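Local coordinates for glycine cleavage system H protein (Mycobacterium tuberculosis, PDB 3IFT) that probably shuttles the methylamine group of glycine from the P protein to the T protein of the glycine cleavage system on a covalently bound lipoyl cofactor, at residues A[44-56]-A[97-111]. Residues are numbered along the deposited sequence; the frame is centred on the assembly and turned at random.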
# COMPACT_ATOMS: atom_id res chain seq x y z
N ALA A 44 -4.81 0.74 -13.41
CA ALA A 44 -4.25 1.87 -14.12
C ALA A 44 -2.80 1.61 -14.53
O ALA A 44 -2.38 1.97 -15.62
CB ALA A 44 -4.30 3.11 -13.27
N LEU A 45 -2.05 1.01 -13.63
CA LEU A 45 -0.65 0.74 -13.89
C LEU A 45 -0.50 -0.25 -15.02
O LEU A 45 0.37 -0.10 -15.85
CB LEU A 45 0.01 0.18 -12.64
CG LEU A 45 1.52 0.14 -12.58
CD1 LEU A 45 2.08 1.56 -12.50
CD2 LEU A 45 1.89 -0.72 -11.34
N GLY A 46 -1.32 -1.29 -15.01
CA GLY A 46 -1.15 -2.39 -15.94
C GLY A 46 -0.58 -3.58 -15.20
O GLY A 46 -0.29 -3.52 -14.00
N ASP A 47 -0.44 -4.68 -15.91
CA ASP A 47 0.16 -5.87 -15.34
C ASP A 47 1.53 -5.59 -14.71
O ASP A 47 2.47 -5.15 -15.36
CB ASP A 47 0.31 -6.96 -16.39
CG ASP A 47 -1.01 -7.53 -16.84
OD1 ASP A 47 -2.02 -7.41 -16.12
OD2 ASP A 47 -1.02 -8.12 -17.92
N VAL A 48 1.62 -5.87 -13.42
CA VAL A 48 2.82 -5.60 -12.71
C VAL A 48 3.83 -6.65 -13.07
O VAL A 48 3.61 -7.84 -12.92
CB VAL A 48 2.59 -5.57 -11.22
CG1 VAL A 48 3.90 -5.34 -10.51
CG2 VAL A 48 1.55 -4.48 -10.89
N VAL A 49 4.93 -6.16 -13.58
CA VAL A 49 6.05 -6.97 -13.96
C VAL A 49 7.14 -6.86 -12.91
O VAL A 49 8.02 -7.71 -12.85
CB VAL A 49 6.58 -6.51 -15.32
CG1 VAL A 49 5.47 -6.65 -16.36
CG2 VAL A 49 7.04 -5.10 -15.24
N PHE A 50 7.09 -5.81 -12.09
CA PHE A 50 8.14 -5.58 -11.10
C PHE A 50 7.65 -4.70 -9.94
O PHE A 50 6.85 -3.80 -10.12
CB PHE A 50 9.39 -5.01 -11.76
CG PHE A 50 10.58 -5.00 -10.85
CD1 PHE A 50 11.13 -6.22 -10.38
CD2 PHE A 50 11.16 -3.80 -10.44
CE1 PHE A 50 12.26 -6.22 -9.51
CE2 PHE A 50 12.27 -3.79 -9.57
CZ PHE A 50 12.81 -5.00 -9.10
N VAL A 51 8.11 -5.04 -8.75
CA VAL A 51 7.82 -4.37 -7.52
C VAL A 51 9.12 -4.19 -6.77
O VAL A 51 9.73 -5.18 -6.40
CB VAL A 51 6.88 -5.21 -6.68
CG1 VAL A 51 6.67 -4.56 -5.33
CG2 VAL A 51 5.53 -5.37 -7.40
N GLN A 52 9.55 -2.96 -6.57
CA GLN A 52 10.71 -2.69 -5.75
C GLN A 52 10.17 -2.28 -4.41
O GLN A 52 9.50 -1.26 -4.30
CB GLN A 52 11.61 -1.59 -6.32
CG GLN A 52 12.96 -1.53 -5.61
CD GLN A 52 13.70 -2.88 -5.64
OE1 GLN A 52 13.64 -3.69 -4.69
NE2 GLN A 52 14.38 -3.14 -6.75
N LEU A 53 10.44 -3.12 -3.42
CA LEU A 53 10.05 -2.87 -2.05
C LEU A 53 11.26 -2.64 -1.18
O LEU A 53 12.37 -3.03 -1.53
CB LEU A 53 9.22 -4.05 -1.54
CG LEU A 53 7.83 -4.01 -2.18
CD1 LEU A 53 6.92 -5.12 -1.72
CD2 LEU A 53 7.21 -2.64 -1.94
N PRO A 54 11.06 -1.97 -0.04
CA PRO A 54 12.21 -1.71 0.78
C PRO A 54 12.54 -2.97 1.57
O PRO A 54 11.78 -3.91 1.60
CB PRO A 54 11.74 -0.59 1.70
CG PRO A 54 10.29 -0.82 1.84
CD PRO A 54 9.81 -1.58 0.65
N VAL A 55 13.70 -2.94 2.20
CA VAL A 55 14.23 -4.07 2.92
C VAL A 55 13.49 -4.14 4.24
O VAL A 55 13.17 -3.10 4.81
CB VAL A 55 15.75 -3.85 3.04
CG1 VAL A 55 16.37 -4.65 4.14
CG2 VAL A 55 16.38 -4.14 1.67
N ILE A 56 13.21 -5.36 4.72
CA ILE A 56 12.63 -5.50 6.05
C ILE A 56 13.61 -4.93 7.07
O ILE A 56 14.80 -5.14 6.99
CB ILE A 56 12.26 -6.93 6.40
CG1 ILE A 56 11.05 -7.34 5.55
CG2 ILE A 56 11.95 -7.09 7.95
CD1 ILE A 56 10.62 -8.76 5.77
N PRO A 97 4.35 -11.14 -9.57
CA PRO A 97 4.02 -9.74 -9.30
C PRO A 97 2.57 -9.39 -9.67
O PRO A 97 1.97 -8.50 -9.05
CB PRO A 97 5.05 -8.97 -10.17
CG PRO A 97 5.54 -9.99 -11.22
CD PRO A 97 5.55 -11.27 -10.44
N GLN A 98 1.98 -10.12 -10.63
CA GLN A 98 0.61 -9.83 -11.01
C GLN A 98 -0.41 -10.19 -9.95
O GLN A 98 -1.57 -9.91 -10.11
CB GLN A 98 0.23 -10.50 -12.33
CG GLN A 98 0.81 -9.75 -13.53
CD GLN A 98 0.48 -10.42 -14.85
OE1 GLN A 98 -0.54 -11.10 -14.97
NE2 GLN A 98 1.36 -10.28 -15.82
N LEU A 99 0.01 -10.78 -8.85
CA LEU A 99 -0.83 -10.83 -7.64
C LEU A 99 -1.33 -9.46 -7.25
O LEU A 99 -2.43 -9.32 -6.70
CB LEU A 99 -0.08 -11.45 -6.46
CG LEU A 99 0.17 -12.95 -6.56
CD1 LEU A 99 1.14 -13.39 -5.48
CD2 LEU A 99 -1.16 -13.70 -6.45
N VAL A 100 -0.50 -8.46 -7.47
CA VAL A 100 -0.89 -7.07 -7.20
C VAL A 100 -2.11 -6.71 -8.05
O VAL A 100 -3.08 -6.11 -7.57
CB VAL A 100 0.30 -6.12 -7.49
CG1 VAL A 100 -0.10 -4.67 -7.29
CG2 VAL A 100 1.47 -6.46 -6.58
N ASN A 101 -2.09 -7.14 -9.30
CA ASN A 101 -3.24 -6.92 -10.19
C ASN A 101 -4.41 -7.84 -9.91
O ASN A 101 -5.55 -7.43 -9.90
CB ASN A 101 -2.83 -7.20 -11.63
CG ASN A 101 -1.70 -6.39 -12.07
OD1 ASN A 101 -0.59 -6.90 -12.26
ND2 ASN A 101 -1.95 -5.11 -12.32
N SER A 102 -4.14 -9.12 -9.69
CA SER A 102 -5.26 -10.07 -9.54
C SER A 102 -5.87 -9.96 -8.17
O SER A 102 -7.05 -10.25 -7.98
CB SER A 102 -4.78 -11.50 -9.72
OG SER A 102 -3.79 -11.79 -8.73
N ASP A 103 -5.08 -9.57 -7.19
CA ASP A 103 -5.63 -9.59 -5.86
C ASP A 103 -5.04 -8.47 -5.00
O ASP A 103 -4.39 -8.73 -4.00
CB ASP A 103 -5.43 -10.99 -5.27
CG ASP A 103 -6.16 -11.19 -3.97
OD1 ASP A 103 -7.12 -10.42 -3.68
OD2 ASP A 103 -5.75 -12.09 -3.23
N PRO A 104 -5.30 -7.22 -5.41
CA PRO A 104 -4.57 -6.07 -4.87
C PRO A 104 -4.68 -5.90 -3.37
O PRO A 104 -3.76 -5.41 -2.75
CB PRO A 104 -5.22 -4.88 -5.58
CG PRO A 104 -6.51 -5.40 -6.11
CD PRO A 104 -6.28 -6.81 -6.44
N TYR A 105 -5.81 -6.31 -2.82
CA TYR A 105 -6.08 -6.25 -1.39
C TYR A 105 -5.79 -7.55 -0.65
O TYR A 105 -5.96 -7.59 0.55
CB TYR A 105 -7.51 -5.86 -1.15
CG TYR A 105 -7.86 -4.58 -1.83
CD1 TYR A 105 -7.24 -3.40 -1.48
CD2 TYR A 105 -8.81 -4.56 -2.87
CE1 TYR A 105 -7.56 -2.21 -2.09
CE2 TYR A 105 -9.12 -3.38 -3.49
CZ TYR A 105 -8.50 -2.20 -3.09
OH TYR A 105 -8.78 -1.02 -3.69
N GLY A 106 -5.38 -8.60 -1.35
CA GLY A 106 -5.24 -9.92 -0.71
C GLY A 106 -3.81 -10.33 -0.84
O GLY A 106 -2.94 -9.76 -0.19
N ALA A 107 -3.56 -11.29 -1.74
CA ALA A 107 -2.25 -11.87 -1.96
C ALA A 107 -1.32 -10.90 -2.64
O ALA A 107 -0.14 -11.15 -2.72
CB ALA A 107 -2.40 -13.17 -2.84
N GLY A 108 -1.86 -9.82 -3.19
CA GLY A 108 -1.06 -8.83 -3.85
C GLY A 108 -0.56 -7.75 -2.94
O GLY A 108 -0.01 -6.78 -3.41
N TRP A 109 -0.78 -7.88 -1.63
CA TRP A 109 -0.22 -6.94 -0.64
C TRP A 109 1.29 -6.76 -0.85
O TRP A 109 1.99 -7.63 -1.37
CB TRP A 109 -0.53 -7.41 0.79
CG TRP A 109 0.23 -8.68 1.17
CD1 TRP A 109 -0.12 -9.95 0.87
CD2 TRP A 109 1.44 -8.76 1.90
NE1 TRP A 109 0.81 -10.82 1.37
CE2 TRP A 109 1.78 -10.11 2.01
CE3 TRP A 109 2.29 -7.80 2.50
CZ2 TRP A 109 2.93 -10.55 2.69
CZ3 TRP A 109 3.43 -8.25 3.15
CH2 TRP A 109 3.72 -9.59 3.26
N LEU A 110 1.80 -5.60 -0.49
CA LEU A 110 3.21 -5.30 -0.76
C LEU A 110 4.08 -5.50 0.46
O LEU A 110 5.11 -6.15 0.38
CB LEU A 110 3.36 -3.87 -1.25
CG LEU A 110 2.48 -3.64 -2.47
CD1 LEU A 110 2.59 -2.22 -2.83
CD2 LEU A 110 2.85 -4.55 -3.67
N LEU A 111 3.69 -4.89 1.57
CA LEU A 111 4.53 -4.84 2.75
C LEU A 111 3.74 -4.45 3.96
O LEU A 111 2.60 -3.99 3.87
CB LEU A 111 5.69 -3.86 2.56
CG LEU A 111 5.45 -2.36 2.36
CD1 LEU A 111 4.86 -1.70 3.58
CD2 LEU A 111 6.81 -1.68 2.03
O HOH W 1 3.75 -9.44 -15.11
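The backbones of Val48 and Gln98 approach to 5.1 Å between their CA atoms, whereas Leu53 and Leu110 stand wider apart, at 7.4 Å. Strand 48-52, an outer strand of the three-stranded sheet in this lipoyl-binding fold, packs on Pro97 and helix 99-102; its end and the residues after it meet Leu110 and Leu111, where strand 111-114 of the larger sheet begins. A single side-chain amide joins the turn before the strand to the helix, without strand pairing between the segments. Asn101 reads the backbone on both sides of Asp47: OD1 takes Val48 N on an in-plane lone pair at 2.7 Å, nearly straight at 174°, while ND2 gives a hydrogen to Gly46 O at 2.8 Å from above that carbonyl's plane. ND2 also donates to Gln42 OE1, and three bonds should fix the amide's rotation. Gly46 lies close to Lys73, the predicted lipoylation site, which carries no lipoyl here. On the outer side, the Asp47 carboxylate and Gln98 amide stack, their planes 18° apart. Beneath, Val48 divides its branches: CG1, anti to the backbone N (chi1 178°), meets Pro97 CB, and CG2 meets Val100 CG1. Val51 CG1 touches Leu110 CD2 loosely (4.2 Å); Leu53 CD1 lies against Leu110 CB (3.8 Å), crossing at about a right angle. Pro54 CD presses tightly on Leu111 CD2 at 3.3 Å. A water donates to Val48 O and accepts from Gln98 NE2 at 2.6 Å.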